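Local coordinates for uncharacterized protein BT_3980 with actin-like ATPase fold (Bacteroides thetaiotaomicron VPI-5482, PDB 3HRG) that is of unknown function but has an actin-like ATPase fold, as in the ASKHA superfamily, and so may bind a nucleotide, at residues A50-K53 / N54-E58; L200-V203 / W204-E208; Y141-S144 / T145-E149; T227-N230 / E231-F235; T79-L83 / E84-E88. All blocks are in the same frame, centred on the assembly; numbering follows the deposited sequence.

Interaction 1 (A50-K53 / N54-E58)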
loop_
_atom_site.group_PDB
_atom_site.type_symbol
_atom_site.label_atom_id
_atom_site.label_comp_id
_atom_site.label_asym_id
_atom_site.label_seq_id
_atom_site.Cartn_x
_atom_site.Cartn_y
_atom_site.Cartn_z
ATOM N N ALA A 50 -8.473 11.925 14.374
ATOM C CA ALA A 50 -9.496 12.979 14.363
ATOM C C ALA A 50 -10.198 13.016 13.008
ATOM O O ALA A 50 -11.416 13.194 12.950
ATOM C CB ALA A 50 -8.909 14.380 14.755
ATOM N N ASN A 51 -9.441 12.838 11.926
ATOM C CA ASN A 51 -10.044 12.766 10.587
ATOM C C ASN A 51 -10.953 11.554 10.475
ATOM O O ASN A 51 -12.036 11.656 9.891
ATOM C CB ASN A 51 -8.990 12.760 9.489
ATOM C CG ASN A 51 -8.507 14.163 9.121
ATOM O OD1 ASN A 51 -9.228 14.904 8.472
ATOM N ND2 ASN A 51 -7.261 14.489 9.449
ATOM N N LEU A 52 -10.498 10.421 11.019
ATOM C CA LEU A 52 -11.272 9.185 10.994
ATOM C C LEU A 52 -12.593 9.340 11.768
ATOM O O LEU A 52 -13.650 8.946 11.273
ATOM C CB LEU A 52 -10.414 8.028 11.541
ATOM C CG LEU A 52 -10.874 6.577 11.432
ATOM C CD1 LEU A 52 -11.042 6.210 10.000
ATOM C CD2 LEU A 52 -9.844 5.666 12.091
ATOM N N LYS A 53 -12.530 9.909 12.974
ATOM C CA LYS A 53 -13.735 10.097 13.755
ATOM C C LYS A 53 -14.715 11.005 13.007
ATOM O O LYS A 53 -15.913 10.764 13.048
ATOM C CB LYS A 53 -13.427 10.625 15.150
ATOM C CG LYS A 53 -12.741 9.583 16.046
ATOM C CD LYS A 53 -12.361 10.158 17.399
ATOM C CE LYS A 53 -11.739 9.095 18.297
ATOM N NZ LYS A 53 -11.429 9.606 19.667
ATOM N N ASN A 54 -14.203 12.044 12.349
ATOM C CA ASN A 54 -15.059 12.932 11.553
ATOM C C ASN A 54 -15.762 12.193 10.402
ATOM O O ASN A 54 -16.955 12.339 10.238
ATOM C CB ASN A 54 -14.265 14.110 10.951
ATOM C CG ASN A 54 -13.980 15.203 11.939
ATOM O OD1 ASN A 54 -14.648 15.300 12.966
ATOM N ND2 ASN A 54 -13.006 16.076 11.620
ATOM N N VAL A 55 -15.028 11.390 9.641
ATOM C CA VAL A 55 -15.645 10.699 8.486
ATOM C C VAL A 55 -16.656 9.627 8.951
ATOM O O VAL A 55 -17.679 9.441 8.302
ATOM C CB VAL A 55 -14.622 10.097 7.487
ATOM C CG1 VAL A 55 -14.023 8.796 8.001
ATOM C CG2 VAL A 55 -15.304 9.824 6.136
ATOM N N PHE A 56 -16.396 8.958 10.073
ATOM C CA PHE A 56 -17.356 7.980 10.594
ATOM C C PHE A 56 -18.608 8.706 11.065
ATOM O O PHE A 56 -19.710 8.214 10.858
ATOM C CB PHE A 56 -16.751 7.104 11.701
ATOM C CG PHE A 56 -16.093 5.881 11.181
ATOM C CD1 PHE A 56 -14.870 5.953 10.513
ATOM C CD2 PHE A 56 -16.712 4.639 11.315
ATOM C CE1 PHE A 56 -14.271 4.813 9.991
ATOM C CE2 PHE A 56 -16.110 3.509 10.822
ATOM C CZ PHE A 56 -14.900 3.594 10.141
ATOM N N HIS A 57 -18.445 9.884 11.667
ATOM C CA HIS A 57 -19.606 10.647 12.097
ATOM C C HIS A 57 -20.464 11.128 10.912
ATOM O O HIS A 57 -21.677 11.065 10.973
ATOM C CB HIS A 57 -19.186 11.847 12.946
ATOM C CG HIS A 57 -20.334 12.701 13.366
ATOM N ND1 HIS A 57 -21.354 12.213 14.150
ATOM C CD2 HIS A 57 -20.627 14.000 13.120
ATOM C CE1 HIS A 57 -22.228 13.173 14.369
ATOM N NE2 HIS A 57 -21.810 14.270 13.761
ATOM N N GLU A 58 -19.822 11.596 9.856
ATOM C CA GLU A 58 -20.487 12.145 8.681
ATOM C C GLU A 58 -21.016 11.138 7.670
ATOM O O GLU A 58 -21.883 11.498 6.884
ATOM C CB GLU A 58 -19.490 13.010 7.891
ATOM C CG GLU A 58 -18.972 14.276 8.583
ATOM C CD GLU A 58 -17.676 14.832 7.922
ATOM O OE1 GLU A 58 -17.144 14.221 6.939
ATOM O OE2 GLU A 58 -17.143 15.854 8.423
HETATM O O HOH W 1 -12.626 14.443 15.327
HETATM O O HOH W 2 -11.747 15.809 9.049
#
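Helix 48-58 of the actin-like fold supplies a compact case of i to i+4 pairing, in which L52 and F56 share the inward face. The two apolar side chains run side by side in the same direction. In the conformer described, CG of L52 anti to the backbone N (chi1 -170°) directs CD1 along the helix to F56 CE1, 3.5 Å away. The carbonyl oxygen of L52 lies at the edge of the F56 ring, near its plane, while also accepting the F56 backbone N-H (N to O 3.0 Å). On another flank two waters take part. One links N51 and N54, three residues apart, donating to N51 OD1 (2.7 Å) and accepting from N54 ND2 (2.9 Å); the other bridges the backbone O of A50 and, weakly, N54 OD1. N51 is also held by S47 O, through ND2, and by the D43 backbone N, through OD1. The apolar face packs against helix 125-134, where L52 touches T127 and L131 and the F56 ring meets F130 edge-to-face.

Interaction 2 (L200-V203 / W204-E208)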
loop_
_atom_site.group_PDB
_atom_site.type_symbol
_atom_site.label_atom_id
_atom_site.label_comp_id
_atom_site.label_asym_id
_atom_site.label_seq_id
_atom_site.Cartn_x
_atom_site.Cartn_y
_atom_site.Cartn_z
ATOM N N LEU A 200 15.004 6.159 -6.431
ATOM C CA LEU A 200 14.750 5.187 -7.492
ATOM C C LEU A 200 16.077 4.730 -8.068
ATOM O O LEU A 200 16.312 3.540 -8.201
ATOM C CB LEU A 200 13.881 5.781 -8.583
ATOM C CG LEU A 200 12.405 5.959 -8.234
ATOM C CD1 LEU A 200 11.726 6.887 -9.220
ATOM C CD2 LEU A 200 11.695 4.617 -8.178
ATOM N N LEU A 201 16.979 5.687 -8.334
ATOM C CA LEU A 201 18.288 5.354 -8.873
ATOM C C LEU A 201 19.199 4.672 -7.865
ATOM O O LEU A 201 20.059 3.850 -8.253
ATOM C CB LEU A 201 18.967 6.592 -9.481
ATOM C CG LEU A 201 18.204 7.231 -10.676
ATOM C CD1 LEU A 201 18.908 8.529 -11.218
ATOM C CD2 LEU A 201 17.986 6.226 -11.801
ATOM N N TYR A 202 19.064 5.041 -6.594
ATOM C CA TYR A 202 19.843 4.409 -5.537
ATOM C C TYR A 202 19.507 2.908 -5.505
ATOM O O TYR A 202 20.395 2.067 -5.495
ATOM C CB TYR A 202 19.545 5.010 -4.157
ATOM C CG TYR A 202 20.351 4.342 -3.094
ATOM C CD1 TYR A 202 21.616 4.776 -2.808
ATOM C CD2 TYR A 202 19.859 3.240 -2.401
ATOM C CE1 TYR A 202 22.385 4.147 -1.883
ATOM C CE2 TYR A 202 20.643 2.588 -1.459
ATOM C CZ TYR A 202 21.896 3.058 -1.210
ATOM O OH TYR A 202 22.712 2.469 -0.275
ATOM N N VAL A 203 18.227 2.596 -5.443
ATOM C CA VAL A 203 17.811 1.195 -5.390
ATOM C C VAL A 203 18.189 0.451 -6.684
ATOM O O VAL A 203 18.572 -0.693 -6.654
ATOM C CB VAL A 203 16.312 1.044 -5.092
ATOM C CG1 VAL A 203 15.891 -0.443 -5.157
ATOM C CG2 VAL A 203 15.962 1.691 -3.702
ATOM N N TRP A 204 18.069 1.106 -7.825
ATOM C CA TRP A 204 18.434 0.488 -9.079
ATOM C C TRP A 204 19.890 0.019 -9.035
ATOM O O TRP A 204 20.220 -1.080 -9.485
ATOM C CB TRP A 204 18.267 1.491 -10.240
ATOM C CG TRP A 204 18.272 0.850 -11.628
ATOM C CD1 TRP A 204 19.351 0.531 -12.400
ATOM C CD2 TRP A 204 17.118 0.495 -12.378
ATOM N NE1 TRP A 204 18.924 -0.049 -13.580
ATOM C CE2 TRP A 204 17.553 -0.063 -13.590
ATOM C CE3 TRP A 204 15.753 0.551 -12.118
ATOM C CZ2 TRP A 204 16.663 -0.556 -14.545
ATOM C CZ3 TRP A 204 14.865 0.088 -13.074
ATOM C CH2 TRP A 204 15.331 -0.458 -14.289
ATOM N N LYS A 205 20.775 0.900 -8.548
ATOM C CA LYS A 205 22.208 0.597 -8.475
ATOM C C LYS A 205 22.476 -0.460 -7.400
ATOM O O LYS A 205 23.268 -1.375 -7.622
ATOM C CB LYS A 205 23.029 1.877 -8.225
ATOM C CG LYS A 205 24.569 1.727 -8.255
ATOM C CD LYS A 205 25.101 1.279 -9.645
ATOM C CE LYS A 205 26.612 1.066 -9.690
ATOM N NZ LYS A 205 27.080 0.051 -8.723
ATOM N N GLN A 206 21.796 -0.353 -6.258
ATOM C CA GLN A 206 21.936 -1.282 -5.150
ATOM C C GLN A 206 21.662 -2.734 -5.562
ATOM O O GLN A 206 22.355 -3.650 -5.131
ATOM C CB GLN A 206 20.937 -0.922 -4.042
ATOM C CG GLN A 206 21.007 -1.733 -2.747
ATOM C CD GLN A 206 19.813 -1.508 -1.792
ATOM O OE1 GLN A 206 18.960 -0.642 -1.996
ATOM N NE2 GLN A 206 19.734 -2.328 -0.779
ATOM N N LEU A 207 20.618 -2.916 -6.364
ATOM C CA LEU A 207 20.201 -4.260 -6.813
ATOM C C LEU A 207 20.838 -4.715 -8.122
ATOM O O LEU A 207 20.509 -5.795 -8.637
ATOM C CB LEU A 207 18.683 -4.255 -6.917
ATOM C CG LEU A 207 17.919 -4.122 -5.593
ATOM C CD1 LEU A 207 16.400 -4.164 -5.825
ATOM C CD2 LEU A 207 18.361 -5.214 -4.680
ATOM N N GLU A 208 21.738 -3.879 -8.637
ATOM C CA GLU A 208 22.483 -4.076 -9.873
ATOM C C GLU A 208 21.538 -4.329 -11.049
ATOM O O GLU A 208 21.784 -5.228 -11.853
ATOM C CB GLU A 208 23.534 -5.190 -9.711
ATOM C CG GLU A 208 24.438 -4.979 -8.467
ATOM C CD GLU A 208 25.511 -6.033 -8.285
ATOM O OE1 GLU A 208 26.070 -6.564 -9.265
ATOM O OE2 GLU A 208 25.817 -6.318 -7.119
#
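Y202 and Q206, one helical turn apart, approach at a slant, with ring and amide planes turned 55° from each other. Q206 OE1 comes to 3.7 Å from Y202 CE2, a van der Waals contact on the exposed side of the helix. Both side chains leave with CG anti to the backbone N (chi1 180° for Y202 and -176° for Q206), and the glutamine chain stays extended, which carries its amide to the ring. V203 and L207 follow a different pattern: they point the same way, flank to flank, with V203 CG1 3.8 Å from L207 CD1. Their backbones are joined as well, since L207 N donates to V203 O at 3.0 Å. The helix then finishes in a Schellman motif, E208 taking positive phi after L207. V203 and L207 face the sheet, reaching C176 of strand 171-178 and L184 of strand 181-189, while W204 turns to M163 of strand 162-167 and sets its ring edge-to-face with F209.

Interaction 3 (Y141-S144 / T145-E149)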
loop_
_atom_site.group_PDB
_atom_site.type_symbol
_atom_site.label_atom_id
_atom_site.label_comp_id
_atom_site.label_asym_id
_atom_site.label_seq_id
_atom_site.Cartn_x
_atom_site.Cartn_y
_atom_site.Cartn_z
ATOM N N TYR A 141 -4.102 -4.568 7.234
ATOM C CA TYR A 141 -2.986 -4.798 6.327
ATOM C C TYR A 141 -2.166 -3.582 6.107
ATOM O O TYR A 141 -2.663 -2.478 6.175
ATOM C CB TYR A 141 -3.481 -5.160 4.928
ATOM C CG TYR A 141 -4.323 -6.406 4.876
ATOM C CD1 TYR A 141 -3.739 -7.662 4.689
ATOM C CD2 TYR A 141 -5.697 -6.329 5.000
ATOM C CE1 TYR A 141 -4.499 -8.803 4.654
ATOM C CE2 TYR A 141 -6.475 -7.461 4.971
ATOM C CZ TYR A 141 -5.873 -8.694 4.794
ATOM O OH TYR A 141 -6.672 -9.774 4.756
ATOM N N SER A 142 -0.890 -3.809 5.850
ATOM C CA SER A 142 -0.028 -2.784 5.353
ATOM C C SER A 142 -0.465 -2.673 3.910
ATOM O O SER A 142 -0.833 -3.694 3.294
ATOM C CB SER A 142 1.443 -3.255 5.352
ATOM O OG SER A 142 2.308 -2.366 4.632
ATOM N N GLN A 143 -0.440 -1.476 3.338
ATOM C CA GLN A 143 -0.769 -1.304 1.913
ATOM C C GLN A 143 0.221 -2.130 1.060
ATOM O O GLN A 143 -0.147 -2.638 -0.009
ATOM C CB GLN A 143 -0.758 0.165 1.519
ATOM C CG GLN A 143 -1.022 0.407 0.051
ATOM C CD GLN A 143 -0.839 1.809 -0.374
ATOM O OE1 GLN A 143 0.176 2.428 -0.060
ATOM N NE2 GLN A 143 -1.777 2.316 -1.187
ATOM N N SER A 144 1.456 -2.278 1.549
ATOM C CA SER A 144 2.467 -3.078 0.876
ATOM C C SER A 144 2.092 -4.560 0.668
ATOM O O SER A 144 2.540 -5.175 -0.307
ATOM C CB SER A 144 3.775 -2.995 1.617
ATOM O OG SER A 144 4.323 -1.684 1.557
ATOM N N THR A 145 1.260 -5.117 1.546
ATOM C CA THR A 145 0.863 -6.532 1.441
ATOM C C THR A 145 0.116 -6.874 0.118
ATOM O O THR A 145 0.618 -7.701 -0.664
ATOM C CB THR A 145 0.147 -6.960 2.705
ATOM O OG1 THR A 145 1.058 -6.809 3.806
ATOM C CG2 THR A 145 -0.368 -8.405 2.594
ATOM N N PRO A 146 -1.056 -6.257 -0.149
ATOM C CA PRO A 146 -1.670 -6.526 -1.445
ATOM C C PRO A 146 -0.832 -6.040 -2.638
ATOM O O PRO A 146 -0.918 -6.643 -3.691
ATOM C CB PRO A 146 -2.996 -5.731 -1.382
ATOM C CG PRO A 146 -2.772 -4.741 -0.249
ATOM C CD PRO A 146 -1.949 -5.440 0.707
ATOM N N LEU A 147 -0.051 -4.964 -2.491
ATOM C CA LEU A 147 0.751 -4.472 -3.604
ATOM C C LEU A 147 1.811 -5.505 -4.022
ATOM O O LEU A 147 1.985 -5.770 -5.205
ATOM C CB LEU A 147 1.382 -3.111 -3.316
ATOM C CG LEU A 147 0.478 -1.871 -3.319
ATOM C CD1 LEU A 147 1.288 -0.596 -3.063
ATOM C CD2 LEU A 147 -0.281 -1.724 -4.625
ATOM N N ILE A 148 2.467 -6.111 -3.051
ATOM C CA ILE A 148 3.481 -7.134 -3.327
ATOM C C ILE A 148 2.864 -8.344 -3.983
ATOM O O ILE A 148 3.395 -8.835 -4.978
ATOM C CB ILE A 148 4.207 -7.561 -2.045
ATOM C CG1 ILE A 148 5.120 -6.429 -1.619
ATOM C CG2 ILE A 148 5.011 -8.850 -2.280
ATOM C CD1 ILE A 148 5.703 -6.552 -0.233
ATOM N N GLU A 149 1.712 -8.803 -3.482
ATOM C CA GLU A 149 1.061 -9.957 -4.115
ATOM C C GLU A 149 0.687 -9.668 -5.583
ATOM O O GLU A 149 0.889 -10.494 -6.481
ATOM C CB GLU A 149 -0.181 -10.391 -3.341
ATOM C CG GLU A 149 0.150 -10.767 -1.930
ATOM C CD GLU A 149 -0.943 -11.503 -1.208
ATOM O OE1 GLU A 149 -2.028 -11.718 -1.787
ATOM O OE2 GLU A 149 -0.673 -11.898 -0.052
#
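The chi1 of T145, -61°, sets CG2 anti to the backbone N and OG1 beside it, an arrangement that turns the methyl group to Y141 and leaves the hydroxyl near S142. T145 CG2 is 4.0 Å from Y141 CD1, and the two side chains cross at about a right angle; OG1 is hydrogen-bonded to N110 OD1. Here strand 139-142 passes almost directly into helix 144-154. T145 N donates to S142 O at 3.1 Å, from well above the carbonyl plane; L147 N reaches Q143 O weakly, and the stronger bond from I148 N to S144 O (2.9 Å) follows. P146 fits the first turn, where its lack of an N-H costs no helical bond: its CD packs 3.3 Å from S142 O and its CG 3.4 Å from Q143 O. A glycine at P146 would probably leave a gap beside these two carbonyls and free the first turn to flex. The Q143 side chain slants across that of L147, Q143 CG 4.0 Å from L147 CD1. Buried near the centre of the chain, the junction has P146 and L147 against A252 of helix 248-255, T145 and I148 against I119 of strand 117-124 and L112 of strand 105-112, and S144 OG hydrogen-bonded to Y175 OH.

Interaction 4 (T227-N230 / E231-F235)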
loop_
_atom_site.group_PDB
_atom_site.type_symbol
_atom_site.label_atom_id
_atom_site.label_comp_id
_atom_site.label_asym_id
_atom_site.label_seq_id
_atom_site.Cartn_x
_atom_site.Cartn_y
_atom_site.Cartn_z
ATOM N N THR A 227 9.203 16.368 -15.823
ATOM C CA THR A 227 10.553 16.448 -15.259
ATOM C C THR A 227 11.010 15.103 -14.728
ATOM O O THR A 227 12.148 14.677 -14.990
ATOM C CB THR A 227 10.610 17.521 -14.162
ATOM O OG1 THR A 227 10.270 18.772 -14.756
ATOM C CG2 THR A 227 12.015 17.620 -13.536
ATOM N N LEU A 228 10.141 14.442 -13.980
ATOM C CA LEU A 228 10.431 13.138 -13.453
ATOM C C LEU A 228 10.836 12.152 -14.568
ATOM O O LEU A 228 11.898 11.505 -14.481
ATOM C CB LEU A 228 9.207 12.602 -12.695
ATOM C CG LEU A 228 9.281 11.223 -12.058
ATOM C CD1 LEU A 228 10.389 11.147 -10.990
ATOM C CD2 LEU A 228 7.891 10.871 -11.471
HETATM N N MSE A 229 10.005 12.053 -15.608
HETATM C CA MSE A 229 10.245 11.097 -16.708
HETATM C C MSE A 229 11.492 11.469 -17.517
HETATM O O MSE A 229 12.290 10.593 -17.893
HETATM C CB MSE A 229 9.022 10.985 -17.630
HETATM C CG MSE A 229 7.783 10.525 -16.957
HETATM SE SE MSE A 229 7.956 8.690 -16.421
HETATM C CE MSE A 229 7.607 7.934 -18.190
ATOM N N ASN A 230 11.687 12.753 -17.782
ATOM C CA ASN A 230 12.871 13.162 -18.554
ATOM C C ASN A 230 14.171 12.763 -17.870
ATOM O O ASN A 230 15.083 12.296 -18.535
ATOM C CB ASN A 230 12.881 14.651 -18.852
ATOM C CG ASN A 230 11.900 15.031 -19.928
ATOM O OD1 ASN A 230 11.354 14.162 -20.617
ATOM N ND2 ASN A 230 11.679 16.332 -20.102
ATOM N N GLU A 231 14.236 12.949 -16.555
ATOM C CA GLU A 231 15.424 12.582 -15.783
ATOM C C GLU A 231 15.586 11.087 -15.653
ATOM O O GLU A 231 16.685 10.578 -15.832
ATOM C CB GLU A 231 15.427 13.196 -14.385
ATOM C CG GLU A 231 16.153 14.497 -14.330
ATOM C CD GLU A 231 17.663 14.311 -14.622
ATOM O OE1 GLU A 231 18.331 13.394 -14.055
ATOM O OE2 GLU A 231 18.158 15.059 -15.455
ATOM N N LEU A 232 14.531 10.379 -15.281
ATOM C CA LEU A 232 14.649 8.919 -15.181
ATOM C C LEU A 232 15.072 8.259 -16.511
ATOM O O LEU A 232 15.879 7.316 -16.494
ATOM C CB LEU A 232 13.350 8.297 -14.672
ATOM C CG LEU A 232 12.962 8.529 -13.214
ATOM C CD1 LEU A 232 11.498 8.149 -13.046
ATOM C CD2 LEU A 232 13.874 7.801 -12.194
ATOM N N LYS A 233 14.549 8.747 -17.638
ATOM C CA LYS A 233 14.840 8.185 -18.971
ATOM C C LYS A 233 16.309 8.297 -19.384
ATOM O O LYS A 233 16.751 7.588 -20.279
ATOM C CB LYS A 233 13.962 8.800 -20.072
ATOM C CG LYS A 233 12.535 8.260 -20.177
ATOM C CD LYS A 233 11.884 8.798 -21.459
ATOM C CE LYS A 233 10.522 8.164 -21.762
ATOM N NZ LYS A 233 9.467 8.493 -20.755
ATOM N N LYS A 234 17.063 9.194 -18.737
ATOM C CA LYS A 234 18.473 9.317 -19.058
ATOM C C LYS A 234 19.240 8.056 -18.610
ATOM O O LYS A 234 20.246 7.701 -19.190
ATOM C CB LYS A 234 19.100 10.499 -18.322
ATOM C CG LYS A 234 18.539 11.864 -18.675
ATOM C CD LYS A 234 19.318 12.963 -17.960
ATOM C CE LYS A 234 18.803 14.340 -18.412
ATOM N NZ LYS A 234 19.575 15.442 -17.766
ATOM N N PHE A 235 18.742 7.408 -17.564
ATOM C CA PHE A 235 19.389 6.267 -16.952
ATOM C C PHE A 235 18.660 4.934 -17.147
ATOM O O PHE A 235 19.303 3.895 -17.288
ATOM C CB PHE A 235 19.497 6.553 -15.448
ATOM C CG PHE A 235 20.399 7.697 -15.122
ATOM C CD1 PHE A 235 21.770 7.504 -15.059
ATOM C CD2 PHE A 235 19.888 8.968 -14.883
ATOM C CE1 PHE A 235 22.612 8.559 -14.789
ATOM C CE2 PHE A 235 20.750 10.051 -14.620
ATOM C CZ PHE A 235 22.089 9.833 -14.565
#
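K233 N donates to M229 O at 2.9 Å, one of three successive helical bonds that tie 227-230 to 231-235. The nearly straight bond from L232 N to L228 O (172° at the hydrogen) is another, and E231 N closes on T227 O. A salt bridge runs along the outer side: K234 NZ meets E231 OE2 at 2.7 Å, almost on the line of its C-O bond, the lysine chain extended and the glutamate bent at chi2 (-65°). Replacing E231 by an alanine would probably leave the K234 ammonium without its charged mate and free the lysine chain to swing into solvent. These residues belong to helix 225-235, the crossover of a beta-alpha-beta unit whose strands, 215-220 and 239-241, lie parallel and adjacent in one sheet. On its inner side L228 and L232 point the same way, CD1 to CD1 at 3.8 Å. L232 continues onto L216 and L218 of strand 215-220, and L228 onto I197 of helix 193-206. The selenomethionine M229, bent at chi2 and chi3, covers V239 and I241 of strand 239-241.

Interaction 5 (T79-L83 / E84-E88)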
loop_
_atom_site.group_PDB
_atom_site.type_symbol
_atom_site.label_atom_id
_atom_site.label_comp_id
_atom_site.label_asym_id
_atom_site.label_seq_id
_atom_site.Cartn_x
_atom_site.Cartn_y
_atom_site.Cartn_z
ATOM N N THR A 79 8.391 -2.880 7.320
ATOM C CA THR A 79 9.632 -3.585 7.103
ATOM C C THR A 79 9.339 -4.984 6.559
ATOM O O THR A 79 8.478 -5.693 7.085
ATOM C CB THR A 79 10.384 -3.744 8.413
ATOM O OG1 THR A 79 10.860 -2.472 8.848
ATOM C CG2 THR A 79 11.582 -4.716 8.236
HETATM N N MSE A 80 10.045 -5.376 5.507
HETATM C CA MSE A 80 9.861 -6.694 4.925
HETATM C C MSE A 80 10.928 -7.642 5.427
HETATM O O MSE A 80 12.091 -7.263 5.494
HETATM C CB MSE A 80 9.911 -6.614 3.399
HETATM C CG MSE A 80 9.665 -7.944 2.674
HETATM SE SE MSE A 80 11.200 -9.085 2.445
HETATM C CE MSE A 80 12.220 -8.017 1.176
ATOM N N ILE A 81 10.513 -8.864 5.785
ATOM C CA ILE A 81 11.470 -9.890 6.192
ATOM C C ILE A 81 11.069 -11.220 5.525
ATOM O O ILE A 81 9.886 -11.555 5.410
ATOM C CB ILE A 81 11.611 -10.030 7.733
ATOM C CG1 ILE A 81 12.845 -10.879 8.089
ATOM C CG2 ILE A 81 10.345 -10.568 8.350
ATOM C CD1 ILE A 81 12.929 -11.166 9.564
ATOM N N PRO A 82 12.066 -11.959 5.000
ATOM C CA PRO A 82 11.682 -13.214 4.375
ATOM C C PRO A 82 11.040 -14.112 5.422
ATOM O O PRO A 82 11.432 -14.050 6.583
ATOM C CB PRO A 82 13.015 -13.798 3.902
ATOM C CG PRO A 82 13.874 -12.637 3.696
ATOM C CD PRO A 82 13.442 -11.570 4.622
ATOM N N LEU A 83 10.071 -14.922 5.022
ATOM C CA LEU A 83 9.344 -15.800 5.961
ATOM C C LEU A 83 10.273 -16.728 6.727
ATOM O O LEU A 83 10.120 -16.915 7.945
ATOM C CB LEU A 83 8.261 -16.609 5.227
ATOM C CG LEU A 83 7.403 -17.577 6.061
ATOM C CD1 LEU A 83 6.640 -16.840 7.144
ATOM C CD2 LEU A 83 6.426 -18.340 5.181
ATOM N N GLU A 84 11.275 -17.262 6.040
ATOM C CA GLU A 84 12.205 -18.175 6.696
ATOM C C GLU A 84 13.056 -17.486 7.778
ATOM O O GLU A 84 13.665 -18.180 8.591
ATOM C CB GLU A 84 13.071 -18.887 5.659
ATOM C CG GLU A 84 14.082 -18.000 5.031
ATOM C CD GLU A 84 14.781 -18.609 3.841
ATOM O OE1 GLU A 84 14.707 -19.849 3.617
ATOM O OE2 GLU A 84 15.412 -17.790 3.125
ATOM N N LEU A 85 13.141 -16.151 7.745
ATOM C CA LEU A 85 13.854 -15.373 8.749
ATOM C C LEU A 85 12.929 -14.734 9.787
ATOM O O LEU A 85 13.407 -14.084 10.713
ATOM C CB LEU A 85 14.695 -14.274 8.079
ATOM C CG LEU A 85 15.917 -14.747 7.283
ATOM C CD1 LEU A 85 16.547 -13.581 6.549
ATOM C CD2 LEU A 85 16.896 -15.419 8.225
ATOM N N PHE A 86 11.616 -14.913 9.649
ATOM C CA PHE A 86 10.670 -14.307 10.546
ATOM C C PHE A 86 10.241 -15.177 11.730
ATOM O O PHE A 86 9.921 -16.342 11.551
ATOM C CB PHE A 86 9.395 -13.961 9.779
ATOM C CG PHE A 86 8.329 -13.354 10.646
ATOM C CD1 PHE A 86 8.473 -12.060 11.122
ATOM C CD2 PHE A 86 7.176 -14.061 10.966
ATOM C CE1 PHE A 86 7.471 -11.475 11.941
ATOM C CE2 PHE A 86 6.198 -13.494 11.761
ATOM C CZ PHE A 86 6.350 -12.209 12.255
ATOM N N GLU A 87 10.214 -14.563 12.912
ATOM C CA GLU A 87 9.725 -15.168 14.128
ATOM C C GLU A 87 8.851 -14.092 14.799
ATOM O O GLU A 87 9.303 -12.920 14.973
ATOM C CB GLU A 87 10.884 -15.618 15.019
ATOM C CG GLU A 87 11.918 -16.559 14.328
ATOM C CD GLU A 87 11.307 -17.869 13.779
ATOM O OE1 GLU A 87 10.177 -18.241 14.170
ATOM O OE2 GLU A 87 11.982 -18.532 12.936
ATOM N N GLU A 88 7.616 -14.463 15.143
ATOM C CA GLU A 88 6.648 -13.542 15.754
ATOM C C GLU A 88 7.200 -12.822 16.961
ATOM O O GLU A 88 7.013 -11.599 17.112
ATOM C CB GLU A 88 5.367 -14.265 16.191
ATOM C CG GLU A 88 4.362 -13.300 16.797
ATOM C CD GLU A 88 3.011 -13.912 17.095
ATOM O OE1 GLU A 88 2.911 -14.879 17.872
ATOM O OE2 GLU A 88 2.031 -13.357 16.597
HETATM O O HOH W 3 9.675 -18.441 10.078
#
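I81 and F86 form the close-packed side of this turn, their side chains crossing at about a right angle. In the conformer described, I81 CG2 sits 3.7 Å from F86 CD1, and the other branch reaches over L85, with I81 CG1 3.9 Å from L85 CB. That split follows from chi1 of -167°, which places CG1 anti to the backbone N and leaves CG2 to face the phenylalanine. The chain turns here through a short 3-10 segment just beyond edge strand 78-82 of a three-stranded antiparallel sheet. Two i to i+3 bonds hold it: L85 N to P82 O at 2.9 Å and F86 N to L83 O at 3.0 Å, each donor standing well above its carbonyl plane. The F86 ring is buried further by V118, A91 and Y109. The outside is looser. On one outer flank P82 and L85 lie alongside each other, P82 CG and L85 CD1 4.0 Å apart; on another, a water donates both to L83 O (2.7 Å) and to F86 O (2.6 Å).

Along the chain the order is interaction 1, 5, 3, 2, 4. Two five-stranded mixed sheets of the same strand order, 3-2-1-4-5, recall the duplicated core of actin-like ATPases, and the contacts are spread over both halves. Interaction 1, on helix 48-58 against helix 125-134, lies in the first half, about 40 Å centre to centre from interactions 2 and 4, whose helices pack on the second sheet. Those two touch, with L200 CD1 3.8 Å from L232 CD2, and their centres are about 15 Å apart. Interaction 3 starts from outermost strand 139-142 of the first sheet and lies near the chain's centre. Interaction 5, on the three-stranded sheet, comes within about 5 Å of it at the nearest atoms.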